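Local coordinates for protein angiotensin-converting enzyme (Anopheles gambiae, PDB 6S1Y) that probably cleaves peptides as a zinc-dependent metalloprotease of the angiotensin-converting enzyme family, here with a gamma-glutamyl ligand bound near the zinc, at residues Ser170-Lys173 and Tyr174-Asn178; Val474-Glu477 and Gln478-Asp481; Glu524-Leu527 and Asn528-Asp531; Arg346-Met349 and Arg350-Phe353. All coordinates share one frame; numbering follows the deposited sequence.

Contact 1: Ser170-Lys173 and Tyr174-Asn178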
ATOM      1  N   SER A 170     -19.255  -7.082 -12.873  1.00 44.94           N
ATOM      2  CA  SER A 170     -17.966  -6.691 -13.431  1.00 45.49           C
ATOM      3  C   SER A 170     -16.832  -7.438 -12.747  1.00 45.63           C
ATOM      4  O   SER A 170     -15.890  -7.891 -13.406  1.00 47.09           O
ATOM      5  CB  SER A 170     -17.747  -5.182 -13.302  1.00 46.40           C
ATOM      6  OG  SER A 170     -18.830  -4.462 -13.881  1.00 49.62           O
ATOM      7  N   PHE A 171     -16.897  -7.572 -11.419  1.00 45.65           N
ATOM      8  CA  PHE A 171     -15.889  -8.360 -10.719  1.00 45.75           C
ATOM      9  C   PHE A 171     -15.846  -9.792 -11.232  1.00 44.36           C
ATOM     10  O   PHE A 171     -14.763 -10.347 -11.452  1.00 43.53           O
ATOM     11  CB  PHE A 171     -16.152  -8.355  -9.214  1.00 42.55           C
ATOM     12  CG  PHE A 171     -15.145  -9.134  -8.418  1.00 39.34           C
ATOM     13  CD1 PHE A 171     -13.990  -8.531  -7.958  1.00 42.42           C
ATOM     14  CD2 PHE A 171     -15.355 -10.469  -8.129  1.00 41.54           C
ATOM     15  CE1 PHE A 171     -13.049  -9.256  -7.203  1.00 41.12           C
ATOM     16  CE2 PHE A 171     -14.440 -11.192  -7.401  1.00 42.00           C
ATOM     17  CZ  PHE A 171     -13.285 -10.584  -6.922  1.00 39.59           C
ATOM     18  N   GLN A 172     -17.007 -10.420 -11.417  1.00 47.00           N
ATOM     19  CA  GLN A 172     -17.006 -11.819 -11.850  1.00 45.72           C
ATOM     20  C   GLN A 172     -16.371 -11.954 -13.226  1.00 48.00           C
ATOM     21  O   GLN A 172     -15.621 -12.904 -13.487  1.00 47.40           O
ATOM     22  CB  GLN A 172     -18.427 -12.368 -11.856  1.00 47.80           C
ATOM     23  CG  GLN A 172     -18.508 -13.848 -12.199  1.00 49.95           C
ATOM     24  CD  GLN A 172     -17.727 -14.694 -11.227  1.00 51.26           C
ATOM     25  OE1 GLN A 172     -17.789 -14.484 -10.006  1.00 52.73           O
ATOM     26  NE2 GLN A 172     -16.972 -15.644 -11.750  1.00 51.48           N
ATOM     27  N   LYS A 173     -16.653 -10.999 -14.119  1.00 48.51           N
ATOM     28  CA  LYS A 173     -16.037 -10.999 -15.440  1.00 47.82           C
ATOM     29  C   LYS A 173     -14.535 -10.793 -15.338  1.00 47.68           C
ATOM     30  O   LYS A 173     -13.756 -11.451 -16.037  1.00 50.16           O
ATOM     31  CB  LYS A 173     -16.672  -9.904 -16.297  1.00 49.21           C
ATOM     32  CG  LYS A 173     -15.976  -9.688 -17.641  1.00 52.85           C
ATOM     33  CD  LYS A 173     -16.062 -10.923 -18.534  1.00 55.97           C
ATOM     34  CE  LYS A 173     -17.491 -11.179 -19.001  1.00 57.03           C
ATOM     35  NZ  LYS A 173     -17.586 -12.447 -19.780  1.00 63.23           N
ATOM     36  N   TYR A 174     -14.105  -9.885 -14.466  1.00 46.02           N
ATOM     37  CA  TYR A 174     -12.680  -9.661 -14.274  1.00 46.14           C
ATOM     38  C   TYR A 174     -11.986 -10.920 -13.801  1.00 46.41           C
ATOM     39  O   TYR A 174     -10.876 -11.239 -14.246  1.00 46.28           O
ATOM     40  CB  TYR A 174     -12.491  -8.530 -13.266  1.00 45.74           C
ATOM     41  CG  TYR A 174     -11.266  -8.593 -12.384  1.00 44.85           C
ATOM     42  CD1 TYR A 174      -9.983  -8.442 -12.906  1.00 43.56           C
ATOM     43  CD2 TYR A 174     -11.400  -8.732 -11.014  1.00 44.62           C
ATOM     44  CE1 TYR A 174      -8.872  -8.465 -12.081  1.00 43.36           C
ATOM     45  CE2 TYR A 174     -10.296  -8.743 -10.180  1.00 43.29           C
ATOM     46  CZ  TYR A 174      -9.034  -8.601 -10.707  1.00 44.67           C
ATOM     47  OH  TYR A 174      -7.949  -8.611  -9.840  1.00 43.63           O
ATOM     48  N   VAL A 175     -12.615 -11.651 -12.888  1.00 45.59           N
ATOM     49  CA  VAL A 175     -11.988 -12.871 -12.401  1.00 47.83           C
ATOM     50  C   VAL A 175     -11.821 -13.873 -13.533  1.00 48.04           C
ATOM     51  O   VAL A 175     -10.773 -14.527 -13.650  1.00 47.90           O
ATOM     52  CB  VAL A 175     -12.796 -13.457 -11.236  1.00 45.70           C
ATOM     53  CG1 VAL A 175     -12.459 -14.921 -11.048  1.00 46.08           C
ATOM     54  CG2 VAL A 175     -12.502 -12.655  -9.978  1.00 44.76           C
ATOM     55  N   GLU A 176     -12.847 -14.007 -14.385  1.00 47.31           N
ATOM     56  CA  GLU A 176     -12.823 -15.044 -15.418  1.00 50.20           C
ATOM     57  C   GLU A 176     -11.735 -14.773 -16.445  1.00 49.85           C
ATOM     58  O   GLU A 176     -11.020 -15.693 -16.850  1.00 51.15           O
ATOM     59  CB  GLU A 176     -14.190 -15.156 -16.104  1.00 49.82           C
ATOM     60  CG  GLU A 176     -15.156 -16.036 -15.331  1.00 54.19           C
ATOM     61  CD  GLU A 176     -16.627 -15.668 -15.518  1.00 57.32           C
ATOM     62  OE1 GLU A 176     -17.476 -16.294 -14.839  1.00 56.85           O
ATOM     63  OE2 GLU A 176     -16.934 -14.765 -16.328  1.00 59.48           O
ATOM     64  N   LEU A 177     -11.580 -13.512 -16.862  1.00 51.43           N
ATOM     65  CA  LEU A 177     -10.585 -13.187 -17.874  1.00 48.14           C
ATOM     66  C   LEU A 177      -9.197 -13.022 -17.287  1.00 49.53           C
ATOM     67  O   LEU A 177      -8.202 -13.201 -18.002  1.00 50.40           O
ATOM     68  CB  LEU A 177     -10.996 -11.917 -18.612  1.00 48.32           C
ATOM     69  CG  LEU A 177     -12.245 -12.096 -19.482  1.00 51.64           C
ATOM     70  CD1 LEU A 177     -12.796 -10.758 -19.929  1.00 53.16           C
ATOM     71  CD2 LEU A 177     -11.931 -12.985 -20.688  1.00 51.34           C
ATOM     72  N   ASN A 178      -9.098 -12.647 -16.012  1.00 49.95           N
ATOM     73  CA  ASN A 178      -7.807 -12.703 -15.331  1.00 48.08           C
ATOM     74  C   ASN A 178      -7.295 -14.134 -15.336  1.00 49.02           C
ATOM     75  O   ASN A 178      -6.095 -14.375 -15.495  1.00 50.33           O
ATOM     76  CB  ASN A 178      -7.928 -12.164 -13.895  1.00 46.84           C
ATOM     77  CG  ASN A 178      -6.686 -12.488 -13.027  1.00 47.65           C
ATOM     78  OD1 ASN A 178      -6.459 -13.633 -12.656  1.00 48.13           O
ATOM     79  ND2 ASN A 178      -5.895 -11.470 -12.711  1.00 46.05           N
TER
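Glu-176 lays its side chain back over the preceding turn, against Gln-172 and Lys-173. Its CB rests near the carbonyl oxygens of both. CG sits beside the backbone N (chi1 -84°), which turns the chain toward the N-terminal end of the helix, and it passes 3.7 Å from Gln-172 O. CD stays close to that same oxygen. At the tip the two oxygens part company: Glu-176 OE1 takes a hydrogen bond from Gln-172 NE2 (3.2 Å), while Glu-176 OE2 lies 4.2 Å from Lys-173 NZ, opposite charges too far apart for a salt bridge. The amide donates almost within its own plane, yet it reaches Glu-176 OE1 from above the carboxylate plane, the two planes being 63° apart. Gln-172 is held at its other end too, where its OE1 is hydrogen-bonded to Tyr-455 OH.

This is i to i+3 and i to i+4 packing on helix 168-184, with regular backbone bonds such as Val-175 N to Phe-171 O (2.9 Å). On its buried side, Val-175 CG2 sits over one face of the Phe-171 ring, a CH-pi contact 4.0 Å from the centroid. Tyr-174 turns its edge toward the Phe-171 face in an offset edge-to-face pair, centroids 5.8 Å apart and planes at 68°; its OH is hydrogen-bonded to Asp-491. Met-113 of helix 100-119 touches both side chains. The bend of Lys-173 at chi2 brings its CD to within 3.6 Å of Leu-177 CD1.

Contact 2: Val474-Glu477 and Gln478-Asp481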
ATOM      1  N   VAL A 474     -25.280  -6.886  10.169  1.00 41.84           N
ATOM      2  CA  VAL A 474     -25.260  -8.186   9.522  1.00 43.25           C
ATOM      3  C   VAL A 474     -25.169  -8.006   8.015  1.00 42.18           C
ATOM      4  O   VAL A 474     -25.914  -7.213   7.433  1.00 43.56           O
ATOM      5  CB  VAL A 474     -26.511  -8.987   9.917  1.00 49.69           C
ATOM      6  CG1 VAL A 474     -26.597 -10.283   9.132  1.00 47.59           C
ATOM      7  CG2 VAL A 474     -26.498  -9.260  11.419  1.00 47.96           C
ATOM      8  N   ARG A 475     -24.241  -8.726   7.384  1.00 41.68           N
ATOM      9  CA  ARG A 475     -24.127  -8.806   5.931  1.00 43.69           C
ATOM     10  C   ARG A 475     -24.596 -10.181   5.448  1.00 45.49           C
ATOM     11  O   ARG A 475     -24.665 -11.142   6.224  1.00 46.90           O
ATOM     12  CB  ARG A 475     -22.680  -8.551   5.460  1.00 40.57           C
ATOM     13  CG  ARG A 475     -22.013  -7.277   6.038  1.00 42.43           C
ATOM     14  CD  ARG A 475     -22.712  -5.987   5.635  1.00 39.42           C
ATOM     15  NE  ARG A 475     -22.384  -5.569   4.281  1.00 39.33           N
ATOM     16  CZ  ARG A 475     -23.054  -4.650   3.604  1.00 41.11           C
ATOM     17  NH1 ARG A 475     -24.123  -4.083   4.153  1.00 42.19           N
ATOM     18  NH2 ARG A 475     -22.672  -4.310   2.375  1.00 39.06           N
ATOM     19  N   THR A 476     -24.886 -10.279   4.148  1.00 44.61           N
ATOM     20  CA  THR A 476     -25.340 -11.524   3.534  1.00 46.30           C
ATOM     21  C   THR A 476     -24.627 -11.714   2.200  1.00 47.11           C
ATOM     22  O   THR A 476     -23.850 -10.851   1.759  1.00 47.00           O
ATOM     23  CB  THR A 476     -26.864 -11.530   3.315  1.00 45.68           C
ATOM     24  OG1 THR A 476     -27.201 -10.594   2.280  1.00 49.01           O
ATOM     25  CG2 THR A 476     -27.603 -11.171   4.611  1.00 43.59           C
ATOM     26  N   GLU A 477     -24.914 -12.838   1.526  1.00 45.41           N
ATOM     27  CA  GLU A 477     -24.380 -13.035   0.186  1.00 44.96           C
ATOM     28  C   GLU A 477     -25.035 -12.123  -0.845  1.00 46.31           C
ATOM     29  O   GLU A 477     -24.525 -12.022  -1.960  1.00 46.60           O
ATOM     30  CB  GLU A 477     -24.522 -14.477  -0.248  1.00 43.68           C
ATOM     31  CG  GLU A 477     -23.537 -15.411   0.459  1.00 49.19           C
ATOM     32  CD  GLU A 477     -22.088 -15.059   0.152  1.00 48.02           C
ATOM     33  OE1 GLU A 477     -21.841 -14.310  -0.827  1.00 48.14           O
ATOM     34  OE2 GLU A 477     -21.198 -15.514   0.887  1.00 47.43           O
ATOM     35  N   GLN A 478     -26.125 -11.437  -0.503  1.00 47.22           N
ATOM     36  CA  GLN A 478     -26.641 -10.411  -1.404  1.00 49.74           C
ATOM     37  C   GLN A 478     -25.756  -9.170  -1.394  1.00 47.73           C
ATOM     38  O   GLN A 478     -25.757  -8.413  -2.368  1.00 46.90           O
ATOM     39  CB  GLN A 478     -28.069 -10.028  -1.022  1.00 54.21           C
ATOM     40  CG  GLN A 478     -29.077 -11.153  -1.226  1.00 64.29           C
ATOM     41  CD  GLN A 478     -30.280 -11.013  -0.312  1.00 80.48           C
ATOM     42  OE1 GLN A 478     -30.659 -11.963   0.382  1.00 84.19           O
ATOM     43  NE2 GLN A 478     -30.884  -9.818  -0.300  1.00 79.16           N
ATOM     44  N   ASP A 479     -25.025  -8.932  -0.299  1.00 46.64           N
ATOM     45  CA  ASP A 479     -23.955  -7.953  -0.282  1.00 45.25           C
ATOM     46  C   ASP A 479     -22.731  -8.554  -0.959  1.00 44.25           C
ATOM     47  O   ASP A 479     -22.618  -9.774  -1.101  1.00 45.00           O
ATOM     48  CB  ASP A 479     -23.612  -7.538   1.146  1.00 44.39           C
ATOM     49  CG  ASP A 479     -24.834  -7.098   1.926  1.00 46.08           C
ATOM     50  OD1 ASP A 479     -25.563  -6.207   1.438  1.00 47.98           O
ATOM     51  OD2 ASP A 479     -25.083  -7.661   3.022  1.00 44.98           O
ATOM     52  N   PHE A 480     -21.824  -7.682  -1.413  1.00 41.52           N
ATOM     53  CA  PHE A 480     -20.548  -8.177  -1.944  1.00 41.84           C
ATOM     54  C   PHE A 480     -19.483  -7.101  -1.680  1.00 40.57           C
ATOM     55  O   PHE A 480     -19.284  -6.184  -2.479  1.00 41.64           O
ATOM     56  CB  PHE A 480     -20.647  -8.525  -3.418  1.00 41.82           C
ATOM     57  CG  PHE A 480     -19.326  -8.909  -4.023  1.00 40.84           C
ATOM     58  CD1 PHE A 480     -18.597  -9.938  -3.497  1.00 39.93           C
ATOM     59  CD2 PHE A 480     -18.818  -8.228  -5.095  1.00 39.51           C
ATOM     60  CE1 PHE A 480     -17.378 -10.286  -4.030  1.00 41.71           C
ATOM     61  CE2 PHE A 480     -17.603  -8.579  -5.640  1.00 41.64           C
ATOM     62  CZ  PHE A 480     -16.880  -9.609  -5.107  1.00 40.27           C
ATOM     63  N   ASP A 481     -18.790  -7.250  -0.569  1.00 38.58           N
ATOM     64  CA  ASP A 481     -18.086  -6.140   0.048  1.00 39.68           C
ATOM     65  C   ASP A 481     -16.621  -5.934  -0.337  1.00 38.84           C
ATOM     66  O   ASP A 481     -16.108  -4.825  -0.165  1.00 37.85           O
ATOM     67  CB  ASP A 481     -18.217  -6.301   1.570  1.00 38.63           C
ATOM     68  CG  ASP A 481     -19.639  -6.062   2.053  1.00 40.57           C
ATOM     69  OD1 ASP A 481     -20.250  -5.102   1.520  1.00 39.41           O
ATOM     70  OD2 ASP A 481     -20.141  -6.816   2.944  1.00 38.50           O
TER
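Arg-475 grips Asp-481 side-on with two nitrogens: NE reaches OD2 at 2.9 Å in an essentially straight bond (179°), and NH2 reaches OD1 at 2.7 Å, using that oxygen's syn lone pair. The guanidinium and this carboxylate are nearly coplanar. Asp-479 approaches quite differently, with its carboxylate stacked over one guanidinium face and its CG 3.5 Å from Arg-475 CZ; the planes are only 6° apart. Asp-479 OD1 therefore pairs with NH2 through charge alone, no N-H pointing at it. The arginine lying between them probably offsets the repulsion of the two carboxylates.

What holds Asp-479 there is a type I beta turn from Thr-476 to Asp-479. Thr-476 N donates to Asp-479 OD2 (2.9 Å), and Asp-479 N returns a weak bond to Thr-476 O. Thr-476 OG1, set between its own backbone N and carbonyl carbon (chi1 70°), accepts from Gln-478 N at 3.1 Å, closing an ST turn.

Further out, Trp-460 of helix 455-467 donates to Asp-481 OD2, and Asn-161 of helix 149-163 takes Arg-475 NH1. The turn starts at the end of the short, weakly bonded strand 475-476, which pairs in parallel with 602-603; Asp-479 touches helix 455-467, while Arg-475 and Asp-481 reach helix 149-163.

Contact 3: Glu524-Leu527 and Asn528-Asp531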
ATOM      1  N   GLU A 524      20.008   4.042  24.168  1.00 72.88           N
ATOM      2  CA  GLU A 524      19.983   5.371  23.561  1.00 72.36           C
ATOM      3  C   GLU A 524      19.974   5.339  22.035  1.00 68.92           C
ATOM      4  O   GLU A 524      19.906   6.406  21.412  1.00 69.26           O
ATOM      5  CB  GLU A 524      21.194   6.204  24.002  1.00 78.37           C
ATOM      6  CG  GLU A 524      21.446   6.286  25.498  1.00 82.52           C
ATOM      7  CD  GLU A 524      22.939   6.277  25.813  1.00 87.50           C
ATOM      8  OE1 GLU A 524      23.513   5.166  25.934  1.00 86.48           O
ATOM      9  OE2 GLU A 524      23.539   7.368  25.909  1.00 85.65           O
ATOM     10  N   LYS A 525      20.069   4.157  21.417  1.00 65.82           N
ATOM     11  CA  LYS A 525      20.159   4.045  19.964  1.00 63.74           C
ATOM     12  C   LYS A 525      19.297   2.887  19.454  1.00 59.20           C
ATOM     13  O   LYS A 525      19.762   1.933  18.838  1.00 56.61           O
ATOM     14  CB  LYS A 525      21.618   3.895  19.536  1.00 63.93           C
ATOM     15  CG  LYS A 525      22.437   5.162  19.759  1.00 66.94           C
ATOM     16  CD  LYS A 525      23.892   4.988  19.330  1.00 68.04           C
ATOM     17  CE  LYS A 525      24.432   6.263  18.682  1.00 69.90           C
ATOM     18  NZ  LYS A 525      24.410   7.446  19.584  1.00 76.59           N
ATOM     19  N   THR A 526      17.992   3.002  19.689  1.00 60.20           N
ATOM     20  CA  THR A 526      17.043   1.969  19.311  1.00 55.70           C
ATOM     21  C   THR A 526      16.493   2.223  17.913  1.00 53.60           C
ATOM     22  O   THR A 526      16.594   3.319  17.351  1.00 52.87           O
ATOM     23  CB  THR A 526      15.870   1.915  20.295  1.00 57.95           C
ATOM     24  OG1 THR A 526      15.119   3.139  20.199  1.00 54.16           O
ATOM     25  CG2 THR A 526      16.364   1.704  21.731  1.00 59.81           C
ATOM     26  N   LEU A 527      15.858   1.193  17.367  1.00 52.41           N
ATOM     27  CA  LEU A 527      15.131   1.371  16.122  1.00 51.73           C
ATOM     28  C   LEU A 527      13.994   2.367  16.276  1.00 51.26           C
ATOM     29  O   LEU A 527      13.596   2.981  15.290  1.00 50.99           O
ATOM     30  CB  LEU A 527      14.581   0.036  15.644  1.00 51.55           C
ATOM     31  CG  LEU A 527      15.649  -0.994  15.310  1.00 53.66           C
ATOM     32  CD1 LEU A 527      15.026  -2.364  15.088  1.00 52.74           C
ATOM     33  CD2 LEU A 527      16.438  -0.556  14.070  1.00 53.41           C
ATOM     34  N   ASN A 528      13.487   2.561  17.497  1.00 51.84           N
ATOM     35  CA  ASN A 528      12.317   3.396  17.714  1.00 51.82           C
ATOM     36  C   ASN A 528      12.628   4.881  17.796  1.00 53.61           C
ATOM     37  O   ASN A 528      11.704   5.694  17.658  1.00 54.56           O
ATOM     38  CB  ASN A 528      11.603   2.969  19.006  1.00 50.79           C
ATOM     39  CG  ASN A 528      11.245   1.513  18.997  1.00 47.53           C
ATOM     40  OD1 ASN A 528      12.079   0.654  19.288  1.00 49.80           O
ATOM     41  ND2 ASN A 528      10.012   1.213  18.617  1.00 47.53           N
ATOM     42  N   ASN A 529      13.888   5.263  18.017  0.56 53.88           N
ATOM     43  CA  ASN A 529      14.250   6.676  18.105  0.56 54.72           C
ATOM     44  C   ASN A 529      15.283   7.091  17.058  0.56 55.21           C
ATOM     45  O   ASN A 529      15.867   8.173  17.178  0.56 55.33           O
ATOM     46  CB  ASN A 529      14.755   7.019  19.518  0.56 55.09           C
ATOM     47  CG  ASN A 529      16.032   6.278  19.903  0.56 57.47           C
ATOM     48  OD1 ASN A 529      16.678   5.638  19.067  0.56 58.03           O
ATOM     49  ND2 ASN A 529      16.402   6.363  21.182  0.56 58.93           N
ATOM     50  N   CYS A 530      15.509   6.273  16.028  1.00 55.48           N
ATOM     51  CA  CYS A 530      16.490   6.581  14.995  1.00 55.29           C
ATOM     52  C   CYS A 530      15.934   7.550  13.962  1.00 54.47           C
ATOM     53  O   CYS A 530      14.827   7.358  13.457  1.00 52.05           O
ATOM     54  CB  CYS A 530      16.928   5.307  14.274  1.00 55.54           C
ATOM     55  SG  CYS A 530      17.240   5.612  12.467  1.00 58.60           S
ATOM     56  N   ASP A 531      16.723   8.572  13.620  1.00 56.35           N
ATOM     57  CA  ASP A 531      16.410   9.503  12.537  1.00 53.27           C
ATOM     58  C   ASP A 531      17.575   9.511  11.549  1.00 55.53           C
ATOM     59  O   ASP A 531      18.694   9.896  11.910  1.00 55.54           O
ATOM     60  CB  ASP A 531      16.156  10.907  13.087  1.00 53.23           C
ATOM     61  CG  ASP A 531      15.697  11.879  12.019  1.00 53.57           C
ATOM     62  OD1 ASP A 531      15.408  11.415  10.904  1.00 53.98           O
ATOM     63  OD2 ASP A 531      15.607  13.105  12.280  1.00 54.53           O
TER
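The side-chain amide of Asn-529 has Thr-526 OG1 over one face, 3.3 Å from Asn-529 CG and at similar distances from the amide oxygen and nitrogen. Beyond the rim, on the side of the other face, Glu-524 O lies 3.5 Å from Asn-529 ND2. At the OD1 end, Thr-526 N gives a weak hydrogen bond of 3.0 Å to Asn-529 OD1, its N-H angle only 125°. Asn-529 is modelled in two conformers, so these details hold for one of them. In that one, CG stands between the backbone N and the carbonyl carbon (chi1 63°), which folds the amide back across Thr-526.

Thr-526 OG1 is met by two backbone N-H groups as well: Asn-528 N at 3.2 Å and Asn-529 N at 3.3 Å, both bonds weak. Asn-529 N also makes the weak 3.4 Å bond to Thr-526 O that closes the turn. Several weak bonds, each either bent or long, share the work here. The amide of Asn-528 turns to another partner, Tyr-575 O, and Leu-527 packs on helices 495-514 and 570-575.

Next along the chain, Cys-530 forms a disulfide with Cys-512, tying this loop to the helix 495-514 that precedes it. What results is a type I beta turn, Thr-526 to Asn-529, with a weakly bonded ST turn at its start, in the disulfide-anchored connection between helices 495-514 and 536-547.

Contact 4: Arg346-Met349 and Arg350-Phe353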
ATOM      1  N   ARG A 346      -4.591  16.544   2.089  1.00 49.28           N
ATOM      2  CA  ARG A 346      -5.151  17.345   3.170  1.00 48.52           C
ATOM      3  C   ARG A 346      -4.065  17.582   4.212  1.00 47.11           C
ATOM      4  O   ARG A 346      -3.054  16.886   4.247  1.00 47.90           O
ATOM      5  CB  ARG A 346      -6.360  16.652   3.789  1.00 49.30           C
ATOM      6  CG  ARG A 346      -7.464  16.386   2.756  1.00 50.11           C
ATOM      7  CD  ARG A 346      -8.280  17.636   2.518  1.00 47.13           C
ATOM      8  NE  ARG A 346      -9.188  17.855   3.639  1.00 51.36           N
ATOM      9  CZ  ARG A 346     -10.014  18.892   3.757  1.00 51.81           C
ATOM     10  NH1 ARG A 346     -10.041  19.828   2.823  1.00 50.70           N
ATOM     11  NH2 ARG A 346     -10.796  18.994   4.825  1.00 51.00           N
ATOM     12  N   VAL A 347      -4.256  18.601   5.041  1.00 46.73           N
ATOM     13  CA  VAL A 347      -3.210  19.051   5.959  1.00 48.65           C
ATOM     14  C   VAL A 347      -3.455  18.330   7.283  1.00 49.65           C
ATOM     15  O   VAL A 347      -4.187  18.813   8.158  1.00 48.15           O
ATOM     16  CB  VAL A 347      -3.199  20.573   6.123  1.00 49.89           C
ATOM     17  CG1 VAL A 347      -2.163  20.980   7.160  1.00 49.50           C
ATOM     18  CG2 VAL A 347      -2.881  21.274   4.798  1.00 48.54           C
ATOM     19  N   ASN A 348      -2.839  17.152   7.425  1.00 46.89           N
ATOM     20  CA  ASN A 348      -2.807  16.435   8.695  1.00 47.46           C
ATOM     21  C   ASN A 348      -1.632  15.467   8.662  1.00 46.34           C
ATOM     22  O   ASN A 348      -0.994  15.261   7.625  1.00 44.35           O
ATOM     23  CB  ASN A 348      -4.131  15.706   8.982  1.00 46.38           C
ATOM     24  CG  ASN A 348      -4.483  14.690   7.910  1.00 47.57           C
ATOM     25  OD1 ASN A 348      -3.770  13.705   7.714  1.00 45.40           O
ATOM     26  ND2 ASN A 348      -5.577  14.926   7.211  1.00 48.55           N
ATOM     27  N   MET A 349      -1.364  14.858   9.820  1.00 46.64           N
ATOM     28  CA  MET A 349      -0.178  14.014   9.953  1.00 47.62           C
ATOM     29  C   MET A 349      -0.288  12.747   9.114  1.00 45.82           C
ATOM     30  O   MET A 349       0.673  12.354   8.444  1.00 45.37           O
ATOM     31  CB  MET A 349       0.042  13.651  11.426  1.00 48.85           C
ATOM     32  CG  MET A 349       1.311  12.855  11.670  1.00 49.73           C
ATOM     33  SD  MET A 349       1.697  12.592  13.428  1.00 50.39           S
ATOM     34  CE  MET A 349       0.432  11.419  13.888  1.00 49.11           C
ATOM     35  N   ARG A 350      -1.447  12.082   9.150  1.00 47.46           N
ATOM     36  CA  ARG A 350      -1.669  10.905   8.310  1.00 47.73           C
ATOM     37  C   ARG A 350      -1.265  11.191   6.862  1.00 46.24           C
ATOM     38  O   ARG A 350      -0.448  10.473   6.275  1.00 45.52           O
ATOM     39  CB  ARG A 350      -3.144  10.502   8.413  1.00 48.48           C
ATOM     40  CG  ARG A 350      -3.537   9.187   7.755  1.00 51.47           C
ATOM     41  CD  ARG A 350      -5.006   8.879   8.047  1.00 51.27           C
ATOM     42  NE  ARG A 350      -5.914   9.839   7.409  1.00 57.33           N
ATOM     43  CZ  ARG A 350      -6.475  10.888   8.011  1.00 58.61           C
ATOM     44  NH1 ARG A 350      -7.282  11.685   7.312  1.00 54.77           N
ATOM     45  NH2 ARG A 350      -6.240  11.156   9.307  1.00 57.93           N
ATOM     46  N   GLU A 351      -1.802  12.265   6.286  1.00 45.82           N
ATOM     47  CA  GLU A 351      -1.498  12.612   4.904  1.00 47.41           C
ATOM     48  C   GLU A 351      -0.023  12.976   4.723  1.00 44.99           C
ATOM     49  O   GLU A 351       0.559  12.712   3.666  1.00 42.41           O
ATOM     50  CB  GLU A 351      -2.397  13.774   4.457  1.00 47.93           C
ATOM     51  CG  GLU A 351      -3.883  13.438   4.285  1.00 48.82           C
ATOM     52  CD  GLU A 351      -4.239  12.978   2.870  1.00 54.47           C
ATOM     53  OE1 GLU A 351      -5.391  12.533   2.653  1.00 62.77           O
ATOM     54  OE2 GLU A 351      -3.381  13.050   1.976  1.00 54.13           O
ATOM     55  N   PHE A 352       0.601  13.571   5.735  1.00 43.83           N
ATOM     56  CA  PHE A 352       2.036  13.829   5.671  1.00 44.41           C
ATOM     57  C   PHE A 352       2.820  12.550   5.409  1.00 44.98           C
ATOM     58  O   PHE A 352       3.787  12.568   4.643  1.00 43.86           O
ATOM     59  CB  PHE A 352       2.499  14.482   6.976  1.00 48.64           C
ATOM     60  CG  PHE A 352       3.785  15.260   6.865  1.00 49.18           C
ATOM     61  CD1 PHE A 352       4.130  15.932   5.697  1.00 52.46           C
ATOM     62  CD2 PHE A 352       4.640  15.345   7.948  1.00 51.92           C
ATOM     63  CE1 PHE A 352       5.316  16.679   5.615  1.00 54.60           C
ATOM     64  CE2 PHE A 352       5.835  16.085   7.872  1.00 56.68           C
ATOM     65  CZ  PHE A 352       6.163  16.756   6.705  1.00 52.30           C
ATOM     66  N   PHE A 353       2.427  11.423   6.045  1.00 45.35           N
ATOM     67  CA  PHE A 353       3.090  10.145   5.783  1.00 44.65           C
ATOM     68  C   PHE A 353       2.756   9.616   4.393  1.00 42.87           C
ATOM     69  O   PHE A 353       3.609   9.011   3.738  1.00 41.96           O
ATOM     70  CB  PHE A 353       2.714   9.088   6.848  1.00 44.33           C
ATOM     71  CG  PHE A 353       3.209   9.434   8.211  1.00 47.50           C
ATOM     72  CD1 PHE A 353       4.539   9.792   8.410  1.00 45.75           C
ATOM     73  CD2 PHE A 353       2.336   9.478   9.290  1.00 48.20           C
ATOM     74  CE1 PHE A 353       4.989  10.161   9.662  1.00 49.19           C
ATOM     75  CE2 PHE A 353       2.779   9.845  10.542  1.00 47.99           C
ATOM     76  CZ  PHE A 353       4.106  10.189  10.736  1.00 48.71           C
TER
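Asn-348 OD1 accepts the backbone N-H of Glu-351 in a short, nearly straight bond, 2.8 Å with an angle of 171° at the hydrogen. Asn-348 CG stands between its own backbone N and carbonyl carbon (chi1 59°), which swings the amide forward over the start of the helix. The same oxygen lies over the rim of one face of the Arg-350 guanidinium, 3.9 Å from CZ, with the amide and guanidinium planes 28° apart.

Asn-348 is the N-cap of helix 349-368, the helix that carries the HExxH zinc motif with His-357 and His-361, both zinc ligands. Its main-chain O receives Phe-352 N at 3.0 Å, and Met-349 O receives Phe-353 N one residue further on.

Met-349 and Phe-353 run side by side in the same direction. Met-349 CG touches Phe-353 CE2 at 3.5 Å, while SD stands obliquely to the ring, 5.2 Å from its centroid, a Met-aromatic contact. Ahead of the cap, Arg-346 O is 3.2 Å from Glu-351 CB. The charged ends diverge from there: Arg-346 NE makes a salt bridge with Glu-141, and Glu-351 OE2 is hydrogen-bonded to Gln-343 NE2.

How the contacts relate
Along the chain the order is contact 1, contact 4, contact 2, contact 3, each closing before the next opens. Contacts 1 and 2 are neighbours despite the roughly 300 residues between them: their centres are about 19 Å apart, and the rings of Phe-171 and Phe-480 meet edge-to-face, joining helix 168-184 to the loop after strand 475-476. Contact 3 lies on the opposite side of the chain's centre from both, its centre about 47 Å from that of contact 1. Contact 4 is nearer the middle, about 23 Å from contact 3 between centres, at the start of the zinc-binding helix. The four thus span a largely helical enzyme, with only contact 4 on the helix bearing the zinc-binding histidines.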